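Local coordinates for protein anopheles gambiae adenosine kinase (Anopheles gambiae, PDB 3LOO) that phosphorylates adenosine to AMP, probably with ATP as the phosphate donor, as a member of the pfkB carbohydrate kinase family, at residues 21-26 against 94-99; 33-38 against 137-142; 54-59 against 149-154; 85-90 against 322-327. All blocks are in the same frame, centred on the assembly; numbering follows the deposited sequence.

Contact 1: residues 21-26 against 94-99; sequences LRDGML and LQRPRT
A type II beta turn running from Arg-96 to Thr-99 joins helix 82-94 to strand 100-107, and its arginines receive Asp-23 from the chain just ahead of strand 26-29. Together Asp-23, Arg-96 and Arg-98 form a salt-bridge network. Asp-23 OD1 presents its anti lone pair to Arg-96 NH1 at 2.8 Å, close to the guanidinium plane. Arg-96 NH2 also reaches OD1, but this bond is weak, with an N-H...O angle of 134°. The other oxygen meets Arg-98 differently: NE points at OD2 across 2.9 Å along a nearly straight line (169°), yet it comes from above the carboxylate plane. Each guanidinium plane is turned 67° from the carboxylate, which excludes a flat, two-pronged pairing.

Arg-96 runs extended from CG to NE, and its CD lies 3.7 Å from Leu-21 CB. Arg-22 CA rests over one face of the Arg-96 guanidinium. The rotation of that group is further fixed from within the turn, where NH1 donates to Thr-99 OG1 (3.1 Å) while the same hydroxyl donates to Arg-96 O. Backbone bonds complete the join. Gly-24 N bonds Arg-98 O at 2.8 Å, and Leu-26 N makes a weak bond to Thr-99 O.

Arg-22 NH1 bonds the neighbouring carbonyl Asp-23 O, and its NH2 bonds Gly-176 O. Beyond the charged part, Leu-26 starts the strand that pairs with Ile-101, and its side chain packs on Leu-87 of helix 82-94 and on Leu-324 and Leu-328 of helix 315-328.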
# COMPACT_ATOMS: atom_id res chain seq x y z
N LEU A 21 -20.40 12.35 -1.39
CA LEU A 21 -19.69 11.35 -0.53
C LEU A 21 -20.69 10.61 0.35
O LEU A 21 -21.61 11.21 0.86
CB LEU A 21 -18.65 12.03 0.37
CG LEU A 21 -17.40 12.69 -0.23
CD1 LEU A 21 -16.43 13.12 0.88
CD2 LEU A 21 -16.70 11.78 -1.22
N ARG A 22 -20.51 9.29 0.46
CA ARG A 22 -21.27 8.50 1.42
C ARG A 22 -20.37 7.35 1.95
O ARG A 22 -19.23 7.19 1.48
CB ARG A 22 -22.64 8.06 0.86
CG ARG A 22 -22.65 7.42 -0.54
CD ARG A 22 -21.96 6.10 -0.53
NE ARG A 22 -22.10 5.41 -1.82
CZ ARG A 22 -21.58 4.23 -2.11
NH1 ARG A 22 -20.88 3.52 -1.21
NH2 ARG A 22 -21.78 3.72 -3.32
N ASP A 23 -20.85 6.59 2.93
CA ASP A 23 -20.05 5.57 3.58
C ASP A 23 -19.67 4.47 2.58
O ASP A 23 -20.42 4.11 1.67
CB ASP A 23 -20.78 4.92 4.77
CG ASP A 23 -21.06 5.89 5.94
OD1 ASP A 23 -20.56 7.02 5.97
OD2 ASP A 23 -21.82 5.49 6.82
N GLY A 24 -18.48 3.92 2.75
CA GLY A 24 -18.10 2.73 2.01
C GLY A 24 -17.89 2.93 0.51
O GLY A 24 -18.09 2.01 -0.26
N MET A 25 -17.45 4.10 0.08
CA MET A 25 -17.13 4.26 -1.35
C MET A 25 -15.86 3.47 -1.79
O MET A 25 -15.76 3.04 -2.96
CB MET A 25 -16.97 5.73 -1.70
CG MET A 25 -18.20 6.57 -1.30
SD MET A 25 -18.00 8.25 -1.79
CE MET A 25 -16.80 8.92 -0.71
N LEU A 26 -14.91 3.32 -0.86
CA LEU A 26 -13.60 2.74 -1.17
C LEU A 26 -13.43 1.50 -0.30
O LEU A 26 -13.65 1.58 0.91
CB LEU A 26 -12.52 3.77 -0.83
CG LEU A 26 -11.06 3.28 -0.78
CD1 LEU A 26 -10.62 2.71 -2.15
CD2 LEU A 26 -10.15 4.44 -0.37
N LEU A 94 -10.18 13.37 3.92
CA LEU A 94 -11.62 13.46 3.71
C LEU A 94 -12.37 14.12 4.87
O LEU A 94 -13.33 14.86 4.64
CB LEU A 94 -12.18 12.06 3.49
CG LEU A 94 -12.59 11.51 2.11
CD1 LEU A 94 -12.22 12.34 0.86
CD2 LEU A 94 -12.26 10.00 1.99
N GLN A 95 -11.95 13.85 6.11
CA GLN A 95 -12.71 14.33 7.28
C GLN A 95 -14.18 13.88 7.22
O GLN A 95 -15.11 14.63 7.49
CB GLN A 95 -12.61 15.85 7.40
CG GLN A 95 -11.16 16.34 7.71
CD GLN A 95 -10.69 15.97 9.12
OE1 GLN A 95 -9.62 15.34 9.30
NE2 GLN A 95 -11.47 16.35 10.13
N ARG A 96 -14.40 12.64 6.80
CA ARG A 96 -15.74 12.10 6.78
C ARG A 96 -15.56 10.63 7.06
O ARG A 96 -15.21 9.87 6.13
CB ARG A 96 -16.45 12.36 5.45
CG ARG A 96 -17.82 11.76 5.44
CD ARG A 96 -18.39 11.69 4.02
NE ARG A 96 -19.75 11.18 4.14
CZ ARG A 96 -20.07 9.95 4.48
NH1 ARG A 96 -19.13 9.03 4.73
NH2 ARG A 96 -21.35 9.61 4.57
N PRO A 97 -15.78 10.22 8.33
CA PRO A 97 -15.57 8.86 8.75
C PRO A 97 -16.40 7.85 7.94
O PRO A 97 -17.50 8.18 7.45
CB PRO A 97 -16.01 8.88 10.24
CG PRO A 97 -15.73 10.29 10.70
CD PRO A 97 -16.12 11.11 9.47
N ARG A 98 -15.83 6.66 7.80
CA ARG A 98 -16.51 5.50 7.17
C ARG A 98 -16.58 5.55 5.67
O ARG A 98 -17.17 4.67 5.05
CB ARG A 98 -17.93 5.27 7.77
CG ARG A 98 -17.95 4.84 9.24
CD ARG A 98 -19.42 4.79 9.76
NE ARG A 98 -20.29 4.06 8.83
CZ ARG A 98 -20.58 2.77 8.89
NH1 ARG A 98 -20.06 2.02 9.84
NH2 ARG A 98 -21.42 2.22 8.00
N THR A 99 -15.97 6.58 5.07
CA THR A 99 -15.90 6.70 3.63
C THR A 99 -15.04 5.53 3.04
O THR A 99 -15.33 5.05 1.94
CB THR A 99 -15.39 8.09 3.16
OG1 THR A 99 -16.19 9.12 3.76
CG2 THR A 99 -15.52 8.25 1.66

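Contact 2: residues 33-38 against 137-142. With B4P (bis(adenosine)-5'-tetraphosphate), chain D.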
# COMPACT_ATOMS: atom_id res chain seq x y z
N LEU A 33 -0.53 -4.33 9.98
CA LEU A 33 0.69 -4.65 10.65
C LEU A 33 1.03 -3.50 11.60
O LEU A 33 0.79 -2.34 11.26
CB LEU A 33 1.81 -4.77 9.60
CG LEU A 33 2.31 -6.05 8.91
CD1 LEU A 33 1.35 -7.19 8.81
CD2 LEU A 33 3.07 -5.74 7.60
N LEU A 34 1.61 -3.84 12.75
CA LEU A 34 2.15 -2.84 13.66
C LEU A 34 3.62 -2.70 13.31
O LEU A 34 4.37 -3.69 13.34
CB LEU A 34 1.99 -3.30 15.12
CG LEU A 34 2.49 -2.32 16.23
CD1 LEU A 34 1.77 -0.94 16.21
CD2 LEU A 34 2.39 -2.95 17.64
N ASP A 35 4.05 -1.47 12.99
CA ASP A 35 5.44 -1.22 12.71
C ASP A 35 6.21 -1.10 14.02
O ASP A 35 5.75 -0.45 14.98
CB ASP A 35 5.62 0.06 11.87
CG ASP A 35 5.12 -0.08 10.41
OD1 ASP A 35 4.82 -1.21 9.95
OD2 ASP A 35 5.07 0.97 9.72
N ILE A 36 7.40 -1.73 14.03
CA ILE A 36 8.33 -1.61 15.13
C ILE A 36 9.59 -0.94 14.58
O ILE A 36 10.38 -1.53 13.85
CB ILE A 36 8.62 -3.00 15.77
CG1 ILE A 36 7.33 -3.66 16.19
CG2 ILE A 36 9.57 -2.88 16.96
CD1 ILE A 36 7.50 -5.10 16.60
N SER A 37 9.76 0.31 14.95
CA SER A 37 10.67 1.19 14.26
C SER A 37 11.83 1.59 15.14
O SER A 37 11.61 2.03 16.24
CB SER A 37 9.91 2.44 13.84
OG SER A 37 10.72 3.21 12.97
N ALA A 38 13.06 1.49 14.65
CA ALA A 38 14.23 1.90 15.44
C ALA A 38 15.42 2.33 14.61
O ALA A 38 15.58 1.95 13.44
CB ALA A 38 14.65 0.79 16.45
N GLY A 137 0.38 -9.24 12.98
CA GLY A 137 1.62 -9.14 12.24
C GLY A 137 2.30 -7.83 12.56
O GLY A 137 1.67 -6.87 13.03
N THR A 138 3.61 -7.79 12.31
CA THR A 138 4.41 -6.63 12.62
C THR A 138 5.37 -6.44 11.45
O THR A 138 5.59 -7.38 10.65
CB THR A 138 5.25 -6.82 13.92
OG1 THR A 138 6.13 -7.96 13.79
CG2 THR A 138 4.36 -7.02 15.14
N CYS A 139 5.96 -5.26 11.38
CA CYS A 139 6.98 -5.02 10.38
C CYS A 139 8.12 -4.28 11.05
O CYS A 139 7.90 -3.21 11.60
CB CYS A 139 6.41 -4.19 9.19
SG CYS A 139 7.67 -3.84 7.91
N ALA A 140 9.31 -4.89 11.05
CA ALA A 140 10.52 -4.22 11.50
C ALA A 140 10.83 -3.13 10.51
O ALA A 140 10.87 -3.38 9.30
CB ALA A 140 11.69 -5.24 11.57
N VAL A 141 11.06 -1.91 11.02
CA VAL A 141 11.48 -0.80 10.18
C VAL A 141 12.81 -0.30 10.76
O VAL A 141 12.83 0.37 11.79
CB VAL A 141 10.47 0.37 10.23
CG1 VAL A 141 11.00 1.56 9.42
CG2 VAL A 141 9.07 -0.05 9.73
N LEU A 142 13.92 -0.68 10.12
CA LEU A 142 15.25 -0.41 10.65
C LEU A 142 15.85 0.77 9.93
O LEU A 142 16.01 0.73 8.71
CB LEU A 142 16.15 -1.64 10.49
CG LEU A 142 15.57 -2.94 11.03
CD1 LEU A 142 16.60 -4.04 10.98
CD2 LEU A 142 15.08 -2.71 12.45
PA B4P D . 8.15 2.67 3.22
O1A B4P D . 8.44 3.68 4.33
O2A B4P D . 9.25 1.66 2.89
O3A B4P D . 8.01 3.54 1.88
PB B4P D . 6.68 3.49 1.00
O1B B4P D . 5.50 4.15 1.72
O2B B4P D . 6.48 2.15 0.31
O3B B4P D . 7.44 4.62 0.05
PG B4P D . 7.83 4.51 -1.51
O1G B4P D . 9.23 4.04 -1.71
O2G B4P D . 6.77 3.65 -2.16
O3G B4P D . 7.68 6.00 -2.06
PD B4P D . 8.78 7.07 -2.55
O1D B4P D . 9.96 6.96 -1.65
O2D B4P D . 8.95 7.07 -4.04
O5E B4P D . 6.73 1.93 3.48
C5E B4P D . 6.58 1.58 4.84
C4E B4P D . 5.38 0.72 5.13
O4E B4P D . 5.38 -0.51 4.41
C3E B4P D . 5.44 0.31 6.57
O3E B4P D . 4.46 1.13 7.24
C2E B4P D . 5.02 -1.15 6.59
O2E B4P D . 3.98 -1.48 7.51
C1E B4P D . 4.61 -1.43 5.13
N9A B4P D . 4.98 -2.81 4.76
C8A B4P D . 6.23 -3.35 4.64
N7A B4P D . 6.09 -4.66 4.29
C5A B4P D . 4.76 -4.96 4.22
C6A B4P D . 4.02 -6.11 3.90
N6A B4P D . 4.59 -7.32 3.62
N1A B4P D . 2.66 -6.04 3.93
C2A B4P D . 2.02 -4.88 4.21
N3A B4P D . 2.71 -3.77 4.50
C4A B4P D . 4.07 -3.78 4.50
O5F B4P D . 8.01 8.41 -2.11
C5F B4P D . 6.63 8.61 -2.41
C4F B4P D . 6.39 10.12 -2.30
O4F B4P D . 6.92 10.66 -1.08
C3F B4P D . 7.15 10.87 -3.37
O3F B4P D . 6.44 10.81 -4.60
C2F B4P D . 7.23 12.27 -2.78
O2F B4P D . 6.01 13.00 -3.03
C1F B4P D . 7.42 11.99 -1.28
N9B B4P D . 8.89 11.99 -1.01
C8B B4P D . 9.67 10.90 -0.86
N7B B4P D . 10.96 11.25 -0.63
C5B B4P D . 11.04 12.59 -0.64
C6B B4P D . 12.06 13.53 -0.49
N6B B4P D . 13.33 13.09 -0.26
N1B B4P D . 11.78 14.87 -0.55
C2B B4P D . 10.51 15.31 -0.77
N3B B4P D . 9.48 14.44 -0.94
C4B B4P D . 9.68 13.08 -0.89
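Asp-35 and Cys-139 sit side by side on two parallel strands of the small five-stranded sheet, their side chains facing the bound bis(adenosine)-5'-tetraphosphate. Five backbone bonds join the strands, from Leu-34 N to Gly-137 O through to Ala-38 N to Val-141 O. Asp-35 has CG beside its backbone N (chi1 -70°), which carries the carboxylate off the sheet to the ribose. There O2E donates to OD1 and O3E to OD2, each bond 2.6 Å long. Cys-139 CB packs at 3.5 Å from Asp-35 OD1, while its SG reaches 3.6 Å from C8A of the adenine. Leu-33 CD2 borders the same base at 3.7 Å from C2A, and Val-141 CG2, two residues beyond Cys-139 on its strand, lies 4.0 Å from Asp-35 CG.

On the opposite face of the sheet, Ile-36 CD1 meets Thr-138 CB at 3.9 Å. Thr-138 holds OG1 between its backbone N and carbonyl carbon (chi1 59°), which swings CG2 to the N side, also within touch of Ile-36 CD1.

Within these two strands it is Asp-35 that pairs both its oxygens with the two hydroxyls, consistent with recognition of the ribose diol, while Cys-139 and Leu-33 border the base. Asn-313 ND2 also donates to OD2, probably steadying the carboxylate and its negative charge.

Contact 3: residues 54-59 against 149-154. With B4P (bis(adenosine)-5'-tetraphosphate), chain D.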
# COMPACT_ATOMS: atom_id res chain seq x y z
N ASN A 54 15.98 -2.18 1.58
CA ASN A 54 15.32 -3.38 1.08
C ASN A 54 14.05 -3.70 1.90
O ASN A 54 13.90 -3.20 3.02
CB ASN A 54 16.30 -4.55 1.20
CG ASN A 54 15.92 -5.75 0.35
OD1 ASN A 54 15.14 -5.63 -0.61
ND2 ASN A 54 16.47 -6.92 0.69
N ALA A 55 13.16 -4.53 1.35
CA ALA A 55 11.97 -5.01 2.06
C ALA A 55 11.84 -6.49 1.85
O ALA A 55 11.89 -6.96 0.72
CB ALA A 55 10.71 -4.29 1.55
N ILE A 56 11.63 -7.23 2.94
CA ILE A 56 11.55 -8.68 2.88
C ILE A 56 10.43 -9.15 3.76
O ILE A 56 9.90 -8.40 4.58
CB ILE A 56 12.89 -9.38 3.33
CG1 ILE A 56 13.14 -9.14 4.85
CG2 ILE A 56 14.09 -8.93 2.44
CD1 ILE A 56 14.36 -9.86 5.48
N LEU A 57 10.05 -10.42 3.54
CA LEU A 57 9.20 -11.19 4.43
C LEU A 57 10.06 -11.91 5.48
O LEU A 57 11.15 -12.41 5.15
CB LEU A 57 8.41 -12.21 3.59
CG LEU A 57 7.42 -11.56 2.61
CD1 LEU A 57 6.72 -12.64 1.75
CD2 LEU A 57 6.35 -10.66 3.38
N ALA A 58 9.59 -11.93 6.74
CA ALA A 58 10.31 -12.61 7.83
C ALA A 58 10.39 -14.11 7.64
O ALA A 58 9.41 -14.76 7.27
CB ALA A 58 9.68 -12.32 9.18
N GLU A 59 11.56 -14.66 7.94
CA GLU A 59 11.70 -16.11 8.10
C GLU A 59 11.98 -16.46 9.55
O GLU A 59 12.13 -15.57 10.40
CB GLU A 59 12.86 -16.61 7.24
CG GLU A 59 12.61 -16.46 5.76
CD GLU A 59 13.83 -16.79 4.99
OE1 GLU A 59 14.40 -17.90 5.19
OE2 GLU A 59 14.26 -15.94 4.20
N SER A 149 15.47 -0.39 6.08
CA SER A 149 15.32 -1.80 5.80
C SER A 149 14.13 -2.38 6.57
O SER A 149 14.00 -2.19 7.80
CB SER A 149 16.60 -2.53 6.19
OG SER A 149 16.64 -3.82 5.64
N LEU A 150 13.29 -3.12 5.86
CA LEU A 150 11.98 -3.53 6.38
C LEU A 150 11.92 -5.03 6.40
O LEU A 150 12.39 -5.67 5.47
CB LEU A 150 10.87 -3.00 5.46
CG LEU A 150 10.23 -1.62 5.65
CD1 LEU A 150 11.13 -0.56 6.24
CD2 LEU A 150 9.56 -1.11 4.32
N CYS A 151 11.34 -5.59 7.45
CA CYS A 151 11.15 -7.04 7.52
C CYS A 151 9.80 -7.31 8.13
O CYS A 151 9.59 -7.03 9.32
CB CYS A 151 12.30 -7.73 8.30
SG CYS A 151 12.12 -9.49 8.52
N ALA A 152 8.90 -7.84 7.29
CA ALA A 152 7.48 -8.01 7.62
C ALA A 152 7.19 -9.43 8.08
O ALA A 152 7.42 -10.39 7.34
CB ALA A 152 6.57 -7.65 6.38
N ASN A 153 6.73 -9.52 9.31
CA ASN A 153 6.32 -10.74 9.95
C ASN A 153 4.81 -10.71 9.89
O ASN A 153 4.15 -10.06 10.75
CB ASN A 153 6.80 -10.75 11.41
CG ASN A 153 6.23 -11.93 12.21
OD1 ASN A 153 5.96 -13.00 11.66
ND2 ASN A 153 6.04 -11.72 13.50
N LEU A 154 4.26 -11.36 8.86
CA LEU A 154 2.83 -11.23 8.52
C LEU A 154 1.92 -11.86 9.56
O LEU A 154 0.89 -11.29 9.92
CB LEU A 154 2.52 -11.81 7.14
CG LEU A 154 3.11 -11.08 5.92
CD1 LEU A 154 2.56 -11.65 4.63
CD2 LEU A 154 2.79 -9.53 5.98
PA B4P D . 8.15 2.67 3.22
O1A B4P D . 8.44 3.68 4.33
O2A B4P D . 9.25 1.66 2.89
O3A B4P D . 8.01 3.54 1.88
PB B4P D . 6.68 3.49 1.00
O1B B4P D . 5.50 4.15 1.72
O2B B4P D . 6.48 2.15 0.31
O3B B4P D . 7.44 4.62 0.05
PG B4P D . 7.83 4.51 -1.51
O1G B4P D . 9.23 4.04 -1.71
O2G B4P D . 6.77 3.65 -2.16
O3G B4P D . 7.68 6.00 -2.06
PD B4P D . 8.78 7.07 -2.55
O1D B4P D . 9.96 6.96 -1.65
O2D B4P D . 8.95 7.07 -4.04
O5E B4P D . 6.73 1.93 3.48
C5E B4P D . 6.58 1.58 4.84
C4E B4P D . 5.38 0.72 5.13
O4E B4P D . 5.38 -0.51 4.41
C3E B4P D . 5.44 0.31 6.57
O3E B4P D . 4.46 1.13 7.24
C2E B4P D . 5.02 -1.15 6.59
O2E B4P D . 3.98 -1.48 7.51
C1E B4P D . 4.61 -1.43 5.13
N9A B4P D . 4.98 -2.81 4.76
C8A B4P D . 6.23 -3.35 4.64
N7A B4P D . 6.09 -4.66 4.29
C5A B4P D . 4.76 -4.96 4.22
C6A B4P D . 4.02 -6.11 3.90
N6A B4P D . 4.59 -7.32 3.62
N1A B4P D . 2.66 -6.04 3.93
C2A B4P D . 2.02 -4.88 4.21
N3A B4P D . 2.71 -3.77 4.50
C4A B4P D . 4.07 -3.78 4.50
O5F B4P D . 8.01 8.41 -2.11
C5F B4P D . 6.63 8.61 -2.41
C4F B4P D . 6.39 10.12 -2.30
O4F B4P D . 6.92 10.66 -1.08
C3F B4P D . 7.15 10.87 -3.37
O3F B4P D . 6.44 10.81 -4.60
C2F B4P D . 7.23 12.27 -2.78
O2F B4P D . 6.01 13.00 -3.03
C1F B4P D . 7.42 11.99 -1.28
N9B B4P D . 8.89 11.99 -1.01
C8B B4P D . 9.67 10.90 -0.86
N7B B4P D . 10.96 11.25 -0.63
C5B B4P D . 11.04 12.59 -0.64
C6B B4P D . 12.06 13.53 -0.49
N6B B4P D . 13.33 13.09 -0.26
N1B B4P D . 11.78 14.87 -0.55
C2B B4P D . 10.51 15.31 -0.77
N3B B4P D . 9.48 14.44 -0.94
C4B B4P D . 9.68 13.08 -0.89
O HOH W 1 15.09 -5.77 4.48
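Ala-58 and Cys-151 mark the close-packed end of a parallel strand pair, in which the outermost strand 54-57 lies along strand 147-153 of the small sheet. Ala-58 N bonds Ala-152 O at 2.7 Å, the shortest of the four backbone bonds. Next to it, Cys-151 SG sits 3.7 Å from Ala-58 CA. Ile-56 closes over the sulfur from the same face: its CG1 takes the position between backbone N and carbonyl carbon (chi1 67°), and this brings CD1 to 3.8 Å from SG.

The Asn-54 end is looser. Here the strands are joined by Leu-150 N to Asn-54 O, and the side chains stand farther apart. A water fills in at this end, 2.7 Å from Ser-149 OG and 2.9 Å from Leu-150 O, with a weak bond to Asn-54 O. Ser-149 OG has a second partner in Gln-51 O.

The opposite face, carrying Ala-55, Leu-57, Leu-150 and Ala-152, includes the residues that meet the nucleotide. Ala-152 CB lies 3.4 Å from N6A of the adenine. Leu-57 CD2, wedged beside Leu-154 CD1 at 4.1 Å, and Leu-154 CD2 come up to the same amino nitrogen, while Leu-150 reaches toward the phosphate nearest that adenosine.

The closest approaches to N6A from these two segments are made by the carbon atoms of Ala-152, Leu-154 and Leu-57, consistent with the two segments contributing shape and apolar contact to this adenine.

Contact 4: residues 85-90 against 322-327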
# COMPACT_ATOMS: atom_id res chain seq x y z
N ASN A 85 -2.28 2.22 5.96
CA ASN A 85 -1.69 3.56 5.99
C ASN A 85 -2.37 4.49 4.97
O ASN A 85 -2.70 5.62 5.28
CB ASN A 85 -0.21 3.54 5.56
CG ASN A 85 0.75 3.02 6.63
OD1 ASN A 85 0.44 2.98 7.82
ND2 ASN A 85 1.93 2.59 6.17
N SER A 86 -2.53 3.99 3.73
CA SER A 86 -3.12 4.78 2.66
C SER A 86 -4.58 5.18 2.99
O SER A 86 -4.98 6.33 2.79
CB SER A 86 -3.02 4.02 1.33
OG SER A 86 -1.68 4.02 0.83
N LEU A 87 -5.36 4.23 3.47
CA LEU A 87 -6.75 4.52 3.85
C LEU A 87 -6.84 5.50 5.05
O LEU A 87 -7.74 6.36 5.09
CB LEU A 87 -7.52 3.22 4.08
CG LEU A 87 -8.22 2.69 2.84
CD1 LEU A 87 -7.31 2.43 1.65
CD2 LEU A 87 -9.02 1.40 3.20
N ARG A 88 -5.89 5.43 5.99
CA ARG A 88 -5.85 6.36 7.11
C ARG A 88 -5.53 7.79 6.63
O ARG A 88 -6.21 8.75 7.03
CB ARG A 88 -4.87 5.89 8.21
CG ARG A 88 -5.31 4.59 8.97
CD ARG A 88 -4.21 4.09 9.95
NE ARG A 88 -3.78 5.23 10.77
CZ ARG A 88 -2.54 5.50 11.16
NH1 ARG A 88 -1.52 4.70 10.85
NH2 ARG A 88 -2.31 6.59 11.89
N VAL A 89 -4.55 7.92 5.73
CA VAL A 89 -4.25 9.22 5.10
C VAL A 89 -5.44 9.76 4.30
O VAL A 89 -5.81 10.92 4.47
CB VAL A 89 -2.90 9.20 4.29
CG1 VAL A 89 -2.65 10.53 3.46
CG2 VAL A 89 -1.72 8.86 5.23
N ALA A 90 -6.04 8.93 3.43
CA ALA A 90 -7.26 9.31 2.73
C ALA A 90 -8.43 9.78 3.64
O ALA A 90 -9.11 10.76 3.33
CB ALA A 90 -7.73 8.16 1.81
N GLY A 322 -3.49 10.39 -0.42
CA GLY A 322 -3.81 11.73 -0.94
C GLY A 322 -4.50 11.63 -2.29
O GLY A 322 -5.51 12.29 -2.55
N PHE A 323 -3.94 10.78 -3.16
CA PHE A 323 -4.51 10.50 -4.48
C PHE A 323 -5.95 10.00 -4.38
O PHE A 323 -6.86 10.49 -5.10
CB PHE A 323 -3.64 9.46 -5.23
CG PHE A 323 -4.17 9.08 -6.61
CD1 PHE A 323 -3.60 9.65 -7.76
CD2 PHE A 323 -5.20 8.17 -6.76
CE1 PHE A 323 -4.07 9.33 -9.05
CE2 PHE A 323 -5.66 7.82 -8.03
CZ PHE A 323 -5.10 8.40 -9.19
N LEU A 324 -6.17 9.02 -3.50
CA LEU A 324 -7.50 8.39 -3.35
C LEU A 324 -8.51 9.40 -2.75
O LEU A 324 -9.68 9.37 -3.09
CB LEU A 324 -7.44 7.15 -2.45
CG LEU A 324 -6.78 5.89 -3.05
CD1 LEU A 324 -6.59 4.87 -1.96
CD2 LEU A 324 -7.66 5.30 -4.14
N ALA A 325 -8.07 10.25 -1.83
CA ALA A 325 -8.96 11.27 -1.26
C ALA A 325 -9.56 12.18 -2.37
O ALA A 325 -10.74 12.61 -2.28
CB ALA A 325 -8.23 12.09 -0.23
N GLN A 326 -8.76 12.51 -3.38
CA GLN A 326 -9.24 13.36 -4.46
C GLN A 326 -10.03 12.58 -5.48
O GLN A 326 -10.97 13.12 -6.07
CB GLN A 326 -8.11 14.14 -5.12
CG GLN A 326 -7.42 15.09 -4.15
CD GLN A 326 -8.40 15.96 -3.35
OE1 GLN A 326 -9.44 16.38 -3.85
NE2 GLN A 326 -8.06 16.23 -2.09
N LEU A 327 -9.67 11.31 -5.68
CA LEU A 327 -10.32 10.46 -6.66
C LEU A 327 -11.78 10.25 -6.25
O LEU A 327 -12.67 10.27 -7.11
CB LEU A 327 -9.61 9.09 -6.74
CG LEU A 327 -10.10 8.15 -7.86
CD1 LEU A 327 -9.71 8.71 -9.24
CD2 LEU A 327 -9.58 6.69 -7.70
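The two segments are turns of helices 82-94 and 315-328, whose local axes approach to 8.2 Å and cross at -52°. This is helix-on-helix packing within the alpha/beta domain of the pfkB-type kinase fold, and both helices press on the large nine-stranded sheet. Small residues permit the approach: the CA atoms of Ala-90 and Ala-325 are 4.8 Å apart, the closest CA pair across the two segments.

The side-chain contacts are sparse and apolar. Ala-90 CB touches Leu-324 CB at 4.4 Å, on the flank next to its meeting with Ala-325. One turn earlier, Leu-87 directs CB away from the partner helix, but its CD1 bends back to Leu-324 CD1 at 4.4 Å. Leu-324 then continues onto Met-209 of strand 207-211. On the other flank Val-89 sets CG1 opposite its backbone N (chi1 173°), from where the methyl reaches the bare backbone of Gly-322.

Toward the start of the first helix, polar bonds take over: Ser-86 OG pairs with Asp-317 O, and Asn-85 ND2 with Asp-317 OD2 and the ligand's O3E. The helices come into their nearest side-chain-to-backbone touch where Ala-325 CB stands 3.9 Å from Ala-90 O.

All four contacts cross along the chain: the first segments come in the order 21-26, 33-38, 54-59, 85-90 and their partners follow as 94-99, 137-142, 149-154, 322-327. Contacts 2 and 3 have centres 9 Å apart and share the five-stranded sheet, where strands 137-144 and 147-153 are neighbours; both touch the ligand. Contacts 1 and 4, centres 11 Å apart, belong to the large domain: contact 4 joins helices 82-94 and 315-328, and contact 1 lies at the end of the first and packs against both, Leu-94 CD1 being 3.5 Å from Ala-325 O. Contacts 1 and 3 are 32 Å apart between centres. Asn-85 in contact 4 and Asp-35 in contact 2 both bond O3E, so the ribose bridges the small sheet and the large domain.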